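Local coordinates for protein Rbam17540 (PDB 2YOY) that probably cleaves cellulose oxidatively as a copper-dependent lytic polysaccharide monooxygenase of the CBM33 type, at residues Gly22-Ala25 / Ala26-Tyr30. Sequence-based numbering, arbitrary orientation.
Sequences GWTA and AAQKY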
# COMPACT_ATOMS: atom_id res chain seq x y z
N GLY A 22 6.54 17.02 -12.36
CA GLY A 22 7.85 16.78 -12.97
C GLY A 22 8.72 15.89 -12.10
O GLY A 22 8.41 15.65 -10.93
N TRP A 23 9.80 15.39 -12.68
CA TRP A 23 10.57 14.36 -12.06
C TRP A 23 11.16 14.84 -10.71
O TRP A 23 11.07 14.13 -9.72
CB TRP A 23 11.71 13.91 -12.93
CG TRP A 23 11.52 12.73 -13.63
CD1 TRP A 23 11.60 11.47 -13.12
CD2 TRP A 23 11.31 12.61 -15.02
NE1 TRP A 23 11.38 10.56 -14.09
CE2 TRP A 23 11.18 11.23 -15.28
CE3 TRP A 23 11.13 13.52 -16.06
CZ2 TRP A 23 10.92 10.74 -16.54
CZ3 TRP A 23 10.87 13.02 -17.33
CH2 TRP A 23 10.77 11.64 -17.56
N THR A 24 11.80 15.98 -10.70
CA THR A 24 12.56 16.42 -9.49
C THR A 24 11.58 16.75 -8.34
O THR A 24 11.79 16.31 -7.21
CB THR A 24 13.48 17.57 -9.76
OG1 THR A 24 14.53 17.14 -10.65
CG2 THR A 24 14.10 18.17 -8.49
N ALA A 25 10.52 17.50 -8.62
CA ALA A 25 9.58 17.90 -7.56
C ALA A 25 8.84 16.64 -7.05
O ALA A 25 8.70 16.47 -5.88
CB ALA A 25 8.63 18.99 -8.02
N ALA A 26 8.42 15.76 -7.94
CA ALA A 26 7.78 14.51 -7.50
C ALA A 26 8.74 13.64 -6.66
O ALA A 26 8.34 13.05 -5.67
CB ALA A 26 7.20 13.75 -8.69
N ALA A 27 10.01 13.58 -7.02
CA ALA A 27 10.92 12.68 -6.35
C ALA A 27 11.27 13.28 -4.99
O ALA A 27 11.47 12.55 -3.99
CB ALA A 27 12.16 12.51 -7.20
N GLN A 28 11.24 14.61 -4.92
CA GLN A 28 11.48 15.27 -3.62
C GLN A 28 10.41 14.88 -2.60
O GLN A 28 10.69 14.76 -1.42
CB GLN A 28 11.56 16.79 -3.78
CG GLN A 28 13.00 17.22 -4.04
CD GLN A 28 13.14 18.59 -4.64
OE1 GLN A 28 12.18 19.21 -5.13
NE2 GLN A 28 14.37 19.08 -4.64
N LYS A 29 9.20 14.66 -3.09
CA LYS A 29 8.03 14.37 -2.25
C LYS A 29 7.93 12.85 -1.96
O LYS A 29 7.58 12.47 -0.85
CB LYS A 29 6.78 14.94 -2.95
CG LYS A 29 5.47 14.67 -2.26
CD LYS A 29 4.35 15.42 -2.97
CE LYS A 29 3.00 15.12 -2.32
NZ LYS A 29 1.96 15.99 -2.94
N TYR A 30 8.21 11.99 -2.94
CA TYR A 30 7.96 10.56 -2.84
C TYR A 30 9.23 9.69 -2.82
O TYR A 30 9.16 8.50 -2.43
CB TYR A 30 7.14 10.07 -4.07
CG TYR A 30 5.73 10.59 -4.15
CD1 TYR A 30 5.44 11.81 -4.79
CD2 TYR A 30 4.67 9.87 -3.58
CE1 TYR A 30 4.13 12.28 -4.86
CE2 TYR A 30 3.37 10.33 -3.64
CZ TYR A 30 3.10 11.55 -4.25
OH TYR A 30 1.82 12.02 -4.30
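Thr24 has chi1 -66°, which puts CG2 opposite its backbone N and keeps OG1 beside that N. The methyl branch therefore faces Gln28, one helical turn on. Gln28 is extended beyond CG (chi2 161°), and its side chain runs alongside that of Thr24, pointing the same way. Thr24 CG2 lies 4.0 Å from Gln28 NE2 and equally far from its CD. Gln28 CG also passes 3.5 Å from Thr24 O. This is a light surface contact of van der Waals type.

The backbone does most of the holding. Gly22 is the N-cap of helix 23-30, and its O accepts the first bond of the helix, from Ala26 N at 3.0 Å (N-H...O 158°). Trp23 O takes Ala27 N at 3.0 Å. Thr24 O takes Gln28 N at 2.9 Å and a weak second bond from Ala27 N. The next rung, Lys29 N to Ala25 O, is weak at 3.4 Å.

Gly22 is also the first residue after helix 10-21 to leave helical angles, with a positive phi. It is the one-residue break between that helix and helix 23-30. The pair is an excursion between strands 2-6 and 41-43 of the beta-sandwich of this monooxygenase family.

Ala26 is buried, and its CB sits 3.2 Å from Gly22 O. Its side chain also touches Lys18 and Ile34. The first side-chain bond of Trp23 points away from residues 26-30, and its NE1 hydrogen-bonds to Asp35 OD1. Lys29 is fully extended and forms a salt bridge with Glu17 of helix 10-21. Tyr30 OH hydrogen-bonds to the same carboxylate oxygen, Glu17 OE2.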